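Local coordinates for protein cytosolic phospholipase A2 delta (Homo sapiens, PDB 5IZ5) that hydrolyses glycerophospholipids at the sn-2 position in a calcium-dependent manner, with a preference for linoleic acid there, at residues Phe481-Val492 / Lys496-Phe506; Phe535-Trp543 / Arg577-Pro585. The protein carries 3 engineered substitutions. All blocks are in the same frame, centred on the assembly; numbering follows the deposited sequence.

Contact 1 (Phe481-Val492 / Lys496-Phe506); sequences FKEWVEFSPYEV and KYGAFVPPELF
Two nearly straight backbone bonds make V492 and V501 an antiparallel hydrogen-bonded pair: V492 N gives to V501 O at 2.7 Å and V501 N to V492 O at 2.8 Å. They belong to the beta hairpin of strands 492-494 and 499-501. Next to them, F500 CA lies 3.2 Å from V492 O, a CA-H...O contact.

The charged interaction between the segments centres on E483, whose chain runs extended beyond CG. Its OE1 takes K496 NZ on the anti lone pair in a salt bridge of 2.8 Å. Y497 OH also donates to OE1, at a doubtful, very short 2.4 Å, with ring and carboxylate nearly perpendicular. T641 and N470 hold OE2, and D634 gives K496 a second acidic partner. A water donates to W484 O and accepts from K496 N.

Flat groups meet in two ways. F487 points its edge at the face of F506, centroids 5.2 Å apart and planes at 77°, while V492 CG1, opposite the backbone N (chi1 177°), covers one face of F487. E491 instead lays its carboxylate over a face of F500, the planes only 15° apart; R665 binds E491 OE2 and also E486, whose other oxygen bonds to R668 and S662.

At the turn, P503 CG packs 3.2 Å from P489 O. S488 OG accepts from Y490 N and E491 N, an ST turn and ST motif that shape the corner.

Within the mixed sheet of the alpha/beta hydrolase domain, strand 482-487 pairs with 463-471, and strand 492-494 bridges it to 499-501, which in turn pairs with 285-286.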
loop_
_atom_site.group_PDB
_atom_site.type_symbol
_atom_site.label_atom_id
_atom_site.label_comp_id
_atom_site.label_asym_id
_atom_site.label_seq_id
_atom_site.Cartn_x
_atom_site.Cartn_y
_atom_site.Cartn_z
ATOM N N PHE B 481 1.574 8.854 9.916
ATOM C CA PHE B 481 1.942 8.806 8.497
ATOM C C PHE B 481 1.242 7.623 7.850
ATOM O O PHE B 481 1.417 6.489 8.290
ATOM C CB PHE B 481 3.447 8.629 8.346
ATOM C CG PHE B 481 3.916 8.488 6.915
ATOM C CD1 PHE B 481 3.981 7.238 6.310
ATOM C CD2 PHE B 481 4.314 9.600 6.183
ATOM C CE1 PHE B 481 4.420 7.103 5.004
ATOM C CE2 PHE B 481 4.758 9.469 4.878
ATOM C CZ PHE B 481 4.811 8.219 4.289
ATOM N N LYS B 482 0.472 7.876 6.799
ATOM C CA LYS B 482 -0.351 6.825 6.206
ATOM C C LYS B 482 -0.733 7.173 4.779
ATOM O O LYS B 482 -1.190 8.273 4.508
ATOM C CB LYS B 482 -1.610 6.604 7.059
ATOM C CG LYS B 482 -2.418 7.858 7.314
ATOM C CD LYS B 482 -3.578 7.540 8.237
ATOM C CE LYS B 482 -4.768 8.462 8.013
ATOM N NZ LYS B 482 -6.049 7.730 8.233
ATOM N N GLU B 483 -0.532 6.209 3.886
ATOM C CA GLU B 483 -0.738 6.355 2.447
ATOM C C GLU B 483 -1.685 5.277 1.947
ATOM O O GLU B 483 -1.494 4.091 2.228
ATOM C CB GLU B 483 0.601 6.236 1.714
ATOM C CG GLU B 483 1.633 7.235 2.212
ATOM C CD GLU B 483 3.015 6.999 1.639
ATOM O OE1 GLU B 483 3.633 7.982 1.198
ATOM O OE2 GLU B 483 3.487 5.840 1.644
ATOM N N TRP B 484 -2.701 5.688 1.197
ATOM C CA TRP B 484 -3.686 4.743 0.684
ATOM C C TRP B 484 -3.100 3.964 -0.489
ATOM O O TRP B 484 -2.567 4.555 -1.430
ATOM C CB TRP B 484 -4.978 5.458 0.275
ATOM C CG TRP B 484 -5.699 6.058 1.452
ATOM C CD1 TRP B 484 -5.629 7.349 1.883
ATOM C CD2 TRP B 484 -6.574 5.379 2.359
ATOM N NE1 TRP B 484 -6.413 7.516 3.002
ATOM C CE2 TRP B 484 -7.005 6.321 3.316
ATOM C CE3 TRP B 484 -7.035 4.066 2.457
ATOM C CZ2 TRP B 484 -7.882 5.989 4.361
ATOM C CZ3 TRP B 484 -7.908 3.733 3.494
ATOM C CH2 TRP B 484 -8.326 4.692 4.431
ATOM N N VAL B 485 -3.176 2.641 -0.392
ATOM C CA VAL B 485 -2.808 1.745 -1.471
ATOM C C VAL B 485 -4.064 1.004 -1.935
ATOM O O VAL B 485 -4.671 0.219 -1.206
ATOM C CB VAL B 485 -1.722 0.734 -1.051
ATOM C CG1 VAL B 485 -1.407 -0.205 -2.204
ATOM C CG2 VAL B 485 -0.460 1.462 -0.605
ATOM N N GLU B 486 -4.422 1.255 -3.181
ATOM C CA GLU B 486 -5.623 0.690 -3.783
ATOM C C GLU B 486 -5.293 -0.564 -4.585
ATOM O O GLU B 486 -4.295 -0.576 -5.315
ATOM C CB GLU B 486 -6.227 1.761 -4.684
ATOM C CG GLU B 486 -7.271 1.282 -5.667
ATOM C CD GLU B 486 -7.770 2.436 -6.509
ATOM O OE1 GLU B 486 -8.594 3.222 -5.991
ATOM O OE2 GLU B 486 -7.322 2.561 -7.676
ATOM N N PHE B 487 -6.130 -1.597 -4.454
ATOM C CA PHE B 487 -6.003 -2.831 -5.236
ATOM C C PHE B 487 -7.227 -3.026 -6.134
ATOM O O PHE B 487 -8.368 -2.914 -5.671
ATOM C CB PHE B 487 -5.922 -4.066 -4.327
ATOM C CG PHE B 487 -4.692 -4.120 -3.463
ATOM C CD1 PHE B 487 -3.742 -5.113 -3.657
ATOM C CD2 PHE B 487 -4.488 -3.191 -2.444
ATOM C CE1 PHE B 487 -2.609 -5.179 -2.855
ATOM C CE2 PHE B 487 -3.356 -3.250 -1.636
ATOM C CZ PHE B 487 -2.415 -4.242 -1.843
ATOM N N SER B 488 -6.985 -3.341 -7.406
ATOM C CA SER B 488 -8.045 -3.790 -8.315
ATOM C C SER B 488 -7.506 -4.907 -9.207
ATOM O O SER B 488 -6.296 -5.141 -9.234
ATOM C CB SER B 488 -8.548 -2.631 -9.181
ATOM O OG SER B 488 -7.794 -2.518 -10.375
ATOM N N PRO B 489 -8.394 -5.592 -9.954
ATOM C CA PRO B 489 -7.919 -6.615 -10.887
ATOM C C PRO B 489 -7.012 -6.080 -11.996
ATOM O O PRO B 489 -6.263 -6.858 -12.586
ATOM C CB PRO B 489 -9.215 -7.178 -11.484
ATOM C CG PRO B 489 -10.270 -6.852 -10.480
ATOM C CD PRO B 489 -9.864 -5.515 -9.946
ATOM N N TYR B 490 -7.075 -4.780 -12.269
ATOM C CA TYR B 490 -6.228 -4.149 -13.277
ATOM C C TYR B 490 -4.937 -3.552 -12.724
ATOM O O TYR B 490 -3.900 -3.626 -13.385
ATOM C CB TYR B 490 -7.002 -3.057 -14.034
ATOM C CG TYR B 490 -8.218 -3.566 -14.774
ATOM C CD1 TYR B 490 -8.137 -4.681 -15.604
ATOM C CD2 TYR B 490 -9.448 -2.924 -14.657
ATOM C CE1 TYR B 490 -9.244 -5.145 -16.287
ATOM C CE2 TYR B 490 -10.565 -3.390 -15.331
ATOM C CZ TYR B 490 -10.457 -4.498 -16.144
ATOM O OH TYR B 490 -11.552 -4.964 -16.821
ATOM N N GLU B 491 -4.981 -2.942 -11.543
ATOM C CA GLU B 491 -3.765 -2.366 -10.989
ATOM C C GLU B 491 -3.792 -2.116 -9.483
ATOM O O GLU B 491 -4.856 -1.968 -8.869
ATOM C CB GLU B 491 -3.376 -1.079 -11.732
ATOM C CG GLU B 491 -4.466 -0.036 -11.841
ATOM C CD GLU B 491 -3.992 1.270 -12.464
ATOM O OE1 GLU B 491 -2.966 1.279 -13.175
ATOM O OE2 GLU B 491 -4.659 2.298 -12.244
ATOM N N VAL B 492 -2.584 -2.089 -8.924
ATOM C CA VAL B 492 -2.340 -1.898 -7.508
ATOM C C VAL B 492 -1.363 -0.740 -7.384
ATOM O O VAL B 492 -0.327 -0.724 -8.055
ATOM C CB VAL B 492 -1.706 -3.158 -6.886
ATOM C CG1 VAL B 492 -1.393 -2.929 -5.418
ATOM C CG2 VAL B 492 -2.623 -4.367 -7.054
ATOM N N LYS B 496 -1.559 8.741 -3.812
ATOM C CA LYS B 496 -0.725 9.936 -3.620
ATOM C C LYS B 496 0.370 10.126 -4.697
ATOM O O LYS B 496 0.640 11.254 -5.125
ATOM C CB LYS B 496 -0.070 9.881 -2.232
ATOM C CG LYS B 496 0.728 11.114 -1.798
ATOM C CD LYS B 496 1.903 10.734 -0.884
ATOM C CE LYS B 496 1.497 10.517 0.552
ATOM N NZ LYS B 496 2.695 10.565 1.429
ATOM N N TYR B 497 0.994 9.037 -5.137
ATOM C CA TYR B 497 2.152 9.125 -6.046
ATOM C C TYR B 497 1.803 8.868 -7.520
ATOM O O TYR B 497 2.656 9.029 -8.412
ATOM C CB TYR B 497 3.248 8.147 -5.619
ATOM C CG TYR B 497 3.784 8.334 -4.217
ATOM C CD1 TYR B 497 4.579 9.421 -3.891
ATOM C CD2 TYR B 497 3.524 7.402 -3.231
ATOM C CE1 TYR B 497 5.075 9.586 -2.604
ATOM C CE2 TYR B 497 4.017 7.547 -1.949
ATOM C CZ TYR B 497 4.794 8.643 -1.639
ATOM O OH TYR B 497 5.287 8.794 -0.367
ATOM N N GLY B 498 0.560 8.459 -7.779
ATOM C CA GLY B 498 0.124 8.166 -9.136
ATOM C C GLY B 498 0.962 7.082 -9.794
ATOM O O GLY B 498 1.391 7.223 -10.935
ATOM N N ALA B 499 1.173 5.992 -9.070
ATOM C CA ALA B 499 2.107 4.955 -9.493
ATOM C C ALA B 499 1.526 3.590 -9.182
ATOM O O ALA B 499 1.176 3.305 -8.042
ATOM C CB ALA B 499 3.447 5.146 -8.798
ATOM N N PHE B 500 1.427 2.753 -10.207
ATOM C CA PHE B 500 0.680 1.514 -10.121
ATOM C C PHE B 500 1.386 0.377 -10.860
ATOM O O PHE B 500 2.136 0.600 -11.810
ATOM C CB PHE B 500 -0.723 1.723 -10.714
ATOM C CG PHE B 500 -1.634 2.581 -9.867
ATOM C CD1 PHE B 500 -2.613 2.001 -9.069
ATOM C CD2 PHE B 500 -1.531 3.963 -9.889
ATOM C CE1 PHE B 500 -3.449 2.786 -8.282
ATOM C CE2 PHE B 500 -2.360 4.759 -9.104
ATOM C CZ PHE B 500 -3.323 4.166 -8.298
ATOM N N VAL B 501 1.112 -0.849 -10.436
ATOM C CA VAL B 501 1.546 -2.030 -11.165
ATOM C C VAL B 501 0.376 -2.988 -11.307
ATOM O O VAL B 501 -0.566 -2.933 -10.520
ATOM C CB VAL B 501 2.703 -2.765 -10.462
ATOM C CG1 VAL B 501 3.953 -1.898 -10.443
ATOM C CG2 VAL B 501 2.303 -3.188 -9.056
ATOM N N PRO B 502 0.429 -3.870 -12.314
ATOM C CA PRO B 502 -0.586 -4.907 -12.385
ATOM C C PRO B 502 -0.536 -5.792 -11.143
ATOM O O PRO B 502 0.540 -6.007 -10.585
ATOM C CB PRO B 502 -0.201 -5.718 -13.631
ATOM C CG PRO B 502 0.734 -4.869 -14.412
ATOM C CD PRO B 502 1.392 -3.940 -13.434
ATOM N N PRO B 503 -1.692 -6.304 -10.707
ATOM C CA PRO B 503 -1.715 -7.071 -9.470
ATOM C C PRO B 503 -0.783 -8.274 -9.489
ATOM O O PRO B 503 -0.246 -8.636 -8.443
ATOM C CB PRO B 503 -3.177 -7.520 -9.361
ATOM C CG PRO B 503 -3.713 -7.428 -10.748
ATOM C CD PRO B 503 -3.019 -6.246 -11.341
ATOM N N GLU B 504 -0.588 -8.881 -10.667
ATOM C CA GLU B 504 0.309 -10.034 -10.808
ATOM C C GLU B 504 1.757 -9.683 -10.469
ATOM O O GLU B 504 2.519 -10.554 -10.084
ATOM C CB GLU B 504 0.203 -10.696 -12.200
ATOM C CG GLU B 504 0.443 -9.785 -13.392
ATOM C CD GLU B 504 -0.846 -9.215 -13.949
ATOM O OE1 GLU B 504 -1.662 -8.623 -13.189
ATOM O OE2 GLU B 504 -1.033 -9.366 -15.167
ATOM N N LEU B 505 2.121 -8.409 -10.557
ATOM C CA LEU B 505 3.468 -7.971 -10.208
ATOM C C LEU B 505 3.617 -7.402 -8.789
ATOM O O LEU B 505 4.731 -7.101 -8.364
ATOM C CB LEU B 505 3.950 -6.942 -11.233
ATOM C CG LEU B 505 4.109 -7.451 -12.670
ATOM C CD1 LEU B 505 4.718 -6.357 -13.526
ATOM C CD2 LEU B 505 4.968 -8.710 -12.740
ATOM N N PHE B 506 2.514 -7.254 -8.057
ATOM C CA PHE B 506 2.579 -6.755 -6.684
ATOM C C PHE B 506 3.238 -7.796 -5.789
ATOM O O PHE B 506 2.780 -8.936 -5.704
ATOM C CB PHE B 506 1.199 -6.408 -6.124
ATOM C CG PHE B 506 1.224 -6.118 -4.659
ATOM C CD1 PHE B 506 1.688 -4.899 -4.194
ATOM C CD2 PHE B 506 0.833 -7.083 -3.745
ATOM C CE1 PHE B 506 1.743 -4.631 -2.841
ATOM C CE2 PHE B 506 0.883 -6.823 -2.393
ATOM C CZ PHE B 506 1.339 -5.600 -1.942
HETATM O O HOH W 1 -1.367 6.744 -1.537
#

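Contact 2 (Phe535-Trp543 / Arg577-Pro585). With SO4 (sulfate ion), chain M.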
loop_
_atom_site.group_PDB
_atom_site.type_symbol
_atom_site.label_atom_id
_atom_site.label_comp_id
_atom_site.label_asym_id
_atom_site.label_seq_id
_atom_site.Cartn_x
_atom_site.Cartn_y
_atom_site.Cartn_z
ATOM N N PHE B 535 -6.889 -8.480 12.328
ATOM C CA PHE B 535 -6.919 -9.772 13.006
ATOM C C PHE B 535 -5.541 -10.284 13.431
ATOM O O PHE B 535 -5.458 -11.087 14.358
ATOM C CB PHE B 535 -7.627 -10.832 12.169
ATOM C CG PHE B 535 -9.120 -10.681 12.133
ATOM C CD1 PHE B 535 -9.958 -11.437 12.955
ATOM C CD2 PHE B 535 -9.688 -9.778 11.268
ATOM C CE1 PHE B 535 -11.335 -11.272 12.898
ATOM C CE2 PHE B 535 -11.056 -9.603 11.209
ATOM C CZ PHE B 535 -11.884 -10.351 12.026
ATOM N N SER B 536 -4.478 -9.842 12.756
ATOM C CA SER B 536 -3.107 -10.113 13.193
ATOM C C SER B 536 -2.854 -9.486 14.550
ATOM O O SER B 536 -2.209 -10.085 15.404
ATOM C CB SER B 536 -2.074 -9.576 12.195
ATOM O OG SER B 536 -2.251 -10.166 10.926
ATOM N N LEU B 537 -3.355 -8.274 14.750
ATOM C CA LEU B 537 -3.206 -7.631 16.039
ATOM C C LEU B 537 -4.080 -8.297 17.098
ATOM O O LEU B 537 -3.656 -8.435 18.240
ATOM C CB LEU B 537 -3.520 -6.141 15.928
ATOM C CG LEU B 537 -3.663 -5.299 17.201
ATOM C CD1 LEU B 537 -3.431 -3.836 16.869
ATOM C CD2 LEU B 537 -5.030 -5.457 17.861
ATOM N N ASN B 538 -5.288 -8.718 16.734
ATOM C CA ASN B 538 -6.133 -9.435 17.687
ATOM C C ASN B 538 -5.536 -10.782 18.088
ATOM O O ASN B 538 -5.708 -11.236 19.221
ATOM C CB ASN B 538 -7.539 -9.653 17.151
ATOM C CG ASN B 538 -8.325 -8.368 17.050
ATOM O OD1 ASN B 538 -7.874 -7.310 17.495
ATOM N ND2 ASN B 538 -9.502 -8.449 16.452
ATOM N N LEU B 539 -4.839 -11.424 17.155
ATOM C CA LEU B 539 -4.203 -12.711 17.444
ATOM C C LEU B 539 -3.041 -12.475 18.405
ATOM O O LEU B 539 -2.824 -13.250 19.329
ATOM C CB LEU B 539 -3.706 -13.381 16.157
ATOM C CG LEU B 539 -3.311 -14.863 16.210
ATOM C CD1 LEU B 539 -4.404 -15.764 16.766
ATOM C CD2 LEU B 539 -2.903 -15.353 14.818
ATOM N N LEU B 540 -2.330 -11.373 18.208
ATOM C CA LEU B 540 -1.177 -11.053 19.036
ATOM C C LEU B 540 -1.581 -10.772 20.487
ATOM O O LEU B 540 -0.935 -11.260 21.412
ATOM C CB LEU B 540 -0.428 -9.859 18.431
ATOM C CG LEU B 540 0.798 -9.350 19.241
ATOM C CD1 LEU B 540 2.068 -9.206 18.407
ATOM C CD2 LEU B 540 0.492 -8.016 19.905
ATOM N N ASP B 541 -2.641 -9.990 20.683
ATOM C CA ASP B 541 -3.153 -9.702 22.030
ATOM C C ASP B 541 -3.755 -10.920 22.732
ATOM O O ASP B 541 -3.558 -11.117 23.934
ATOM C CB ASP B 541 -4.226 -8.609 21.993
ATOM C CG ASP B 541 -3.666 -7.212 21.756
ATOM O OD1 ASP B 541 -2.427 -7.021 21.750
ATOM O OD2 ASP B 541 -4.495 -6.290 21.575
ATOM N N ALA B 542 -4.519 -11.715 21.995
ATOM C CA ALA B 542 -5.129 -12.916 22.556
ATOM C C ALA B 542 -4.086 -13.959 22.967
ATOM O O ALA B 542 -4.313 -14.726 23.900
ATOM C CB ALA B 542 -6.106 -13.522 21.567
ATOM N N TRP B 543 -2.951 -13.978 22.274
ATOM C CA TRP B 543 -1.945 -15.020 22.468
ATOM C C TRP B 543 -0.803 -14.664 23.401
ATOM O O TRP B 543 -0.373 -15.509 24.173
ATOM C CB TRP B 543 -1.343 -15.452 21.127
ATOM C CG TRP B 543 -2.182 -16.452 20.387
ATOM C CD1 TRP B 543 -3.465 -16.811 20.677
ATOM C CD2 TRP B 543 -1.804 -17.213 19.233
ATOM N NE1 TRP B 543 -3.907 -17.760 19.787
ATOM C CE2 TRP B 543 -2.907 -18.020 18.887
ATOM C CE3 TRP B 543 -0.638 -17.294 18.462
ATOM C CZ2 TRP B 543 -2.882 -18.894 17.798
ATOM C CZ3 TRP B 543 -0.615 -18.167 17.381
ATOM C CH2 TRP B 543 -1.731 -18.951 17.059
ATOM N N ARG B 577 -13.877 -7.835 22.186
ATOM C CA ARG B 577 -12.935 -7.873 21.060
ATOM C C ARG B 577 -12.173 -9.189 20.950
ATOM O O ARG B 577 -12.240 -9.856 19.923
ATOM C CB ARG B 577 -11.941 -6.708 21.156
ATOM C CG ARG B 577 -11.026 -6.553 19.947
ATOM C CD ARG B 577 -10.183 -5.292 20.048
ATOM N NE ARG B 577 -9.275 -5.333 21.197
ATOM C CZ ARG B 577 -7.995 -5.709 21.166
ATOM N NH1 ARG B 577 -7.408 -6.089 20.034
ATOM N NH2 ARG B 577 -7.287 -5.701 22.289
ATOM N N LEU B 578 -11.459 -9.560 22.009
ATOM C CA LEU B 578 -10.635 -10.769 22.003
ATOM C C LEU B 578 -11.365 -11.970 22.600
ATOM O O LEU B 578 -10.843 -12.643 23.491
ATOM C CB LEU B 578 -9.335 -10.521 22.769
ATOM C CG LEU B 578 -8.524 -9.307 22.323
ATOM C CD1 LEU B 578 -7.276 -9.187 23.178
ATOM C CD2 LEU B 578 -8.167 -9.388 20.845
ATOM N N GLU B 579 -12.568 -12.241 22.102
ATOM C CA GLU B 579 -13.330 -13.400 22.551
ATOM C C GLU B 579 -14.072 -14.079 21.405
ATOM O O GLU B 579 -15.104 -13.607 20.923
ATOM C CB GLU B 579 -14.273 -13.033 23.704
ATOM C CG GLU B 579 -13.722 -13.441 25.064
ATOM C CD GLU B 579 -14.340 -12.674 26.214
ATOM O OE1 GLU B 579 -15.584 -12.593 26.279
ATOM O OE2 GLU B 579 -13.577 -12.159 27.059
ATOM N N ALA B 580 -13.485 -15.182 20.967
ATOM C CA ALA B 580 -14.080 -16.096 20.016
ATOM C C ALA B 580 -13.287 -17.386 20.156
ATOM O O ALA B 580 -12.142 -17.358 20.610
ATOM C CB ALA B 580 -13.969 -15.544 18.607
ATOM N N SER B 581 -13.877 -18.508 19.768
ATOM C CA SER B 581 -13.267 -19.806 20.022
ATOM C C SER B 581 -11.899 -19.967 19.367
ATOM O O SER B 581 -10.952 -20.384 20.021
ATOM C CB SER B 581 -14.166 -20.928 19.519
ATOM O OG SER B 581 -15.415 -20.911 20.181
ATOM N N TRP B 582 -11.817 -19.660 18.073
ATOM C CA TRP B 582 -10.578 -19.850 17.301
ATOM C C TRP B 582 -9.381 -19.071 17.852
ATOM O O TRP B 582 -8.235 -19.482 17.684
ATOM C CB TRP B 582 -10.803 -19.451 15.830
ATOM C CG TRP B 582 -10.806 -17.967 15.584
ATOM C CD1 TRP B 582 -11.873 -17.123 15.699
ATOM C CD2 TRP B 582 -9.694 -17.153 15.184
ATOM N NE1 TRP B 582 -11.496 -15.837 15.406
ATOM C CE2 TRP B 582 -10.166 -15.827 15.083
ATOM C CE3 TRP B 582 -8.346 -17.415 14.907
ATOM C CZ2 TRP B 582 -9.337 -14.766 14.713
ATOM C CZ3 TRP B 582 -7.523 -16.355 14.537
ATOM C CH2 TRP B 582 -8.024 -15.049 14.443
ATOM N N LEU B 583 -9.671 -17.961 18.517
ATOM C CA LEU B 583 -8.670 -16.987 18.920
ATOM C C LEU B 583 -8.023 -17.258 20.298
ATOM O O LEU B 583 -7.016 -16.631 20.644
ATOM C CB LEU B 583 -9.336 -15.607 18.907
ATOM C CG LEU B 583 -8.451 -14.369 18.929
ATOM C CD1 LEU B 583 -7.280 -14.506 17.966
ATOM C CD2 LEU B 583 -9.271 -13.126 18.613
ATOM N N GLN B 584 -8.575 -18.193 21.069
ATOM C CA GLN B 584 -8.170 -18.372 22.467
ATOM C C GLN B 584 -6.807 -19.059 22.643
ATOM O O GLN B 584 -6.422 -19.894 21.827
ATOM C CB GLN B 584 -9.249 -19.150 23.235
ATOM C CG GLN B 584 -10.587 -18.435 23.394
ATOM C CD GLN B 584 -10.500 -17.139 24.193
ATOM O OE1 GLN B 584 -9.698 -17.017 25.120
ATOM N NE2 GLN B 584 -11.338 -16.166 23.840
ATOM N N PRO B 585 -6.088 -18.730 23.736
ATOM C CA PRO B 585 -4.683 -19.140 23.910
ATOM C C PRO B 585 -4.403 -20.643 24.063
ATOM O O PRO B 585 -3.251 -21.053 23.906
ATOM C CB PRO B 585 -4.249 -18.410 25.197
ATOM C CG PRO B 585 -5.355 -17.478 25.554
ATOM C CD PRO B 585 -6.595 -18.033 24.933
HETATM S S SO4 M . -16.281 -23.418 17.282
HETATM O O1 SO4 M . -17.702 -23.831 17.215
HETATM O O2 SO4 M . -16.012 -22.379 16.262
HETATM O O3 SO4 M . -15.985 -22.885 18.628
HETATM O O4 SO4 M . -15.407 -24.584 17.034
HETATM O O HOH W 2 -6.042 -19.573 19.170
#
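With CG anti to the backbone N (chi1 -173°) and the chain bent at chi3, R577 brings its guanidinium over to D541 and N538, which both carry CG on the side opposite their carbonyl carbons. R577 NH2 donates to D541 OD2 at 2.9 Å, 159° at the hydrogen, the oxygen lying near the guanidinium plane; the carboxylate stands almost perpendicular to that plane and is met on its anti side. NH1 adds a weak bond to the same oxygen, and a 2.9 Å bond to N538 OD1 with 133° at the hydrogen, the donor above the carbonyl plane and not on a lone pair. L578 CD2 covers one guanidinium face.

The apolar side is formed by L578 and L583 against the helix. L578 splits its methyls, CD1 at 3.3 Å from D541 CB and CD2 beside N538. L583 CG rests 3.6 Å from A542 CB, and its CD1 reaches L539 CD1, a tight 3.4 Å. L539 CD1 also lies over a face of W543 and near W582 CZ3, while F535 and W582 meet rim to rim, CD1 to CZ2 at 3.8 Å. Both of these rings also engage W432, and W582 NE1 bonds to S773 O. F535 lies close to substrate-binding G335 and the nucleophile S365, so the helix borders the active site.

One water accepts from W543 NE1 at 2.9 Å and donates to W582 O and Q584 O, satisfying the indole and two carbonyls together. On the opposite flank, the guanidinium would be expected to favour the ionised form of D541.

Going from the N terminus, contact 1 comes first and closes a short loop, its segments separated by three residues, two of them in strand 492-494. Contact 2 opens only after it has closed, so the pair is in series, neither nested nor crossed. It spans 33 intervening residues, some of them not modelled, and brings the loop ahead of helix 588-593 back to helix 534-543. Contact 1 joins strands of the mixed sheet. The centres are about 30 Å apart, and the contacts do not touch. F487 of contact 1 is about 11 Å from D651, the probable proton acceptor, side chain to side chain; F535 of contact 2 is nearer its catalytic residue, about 5 Å from S365.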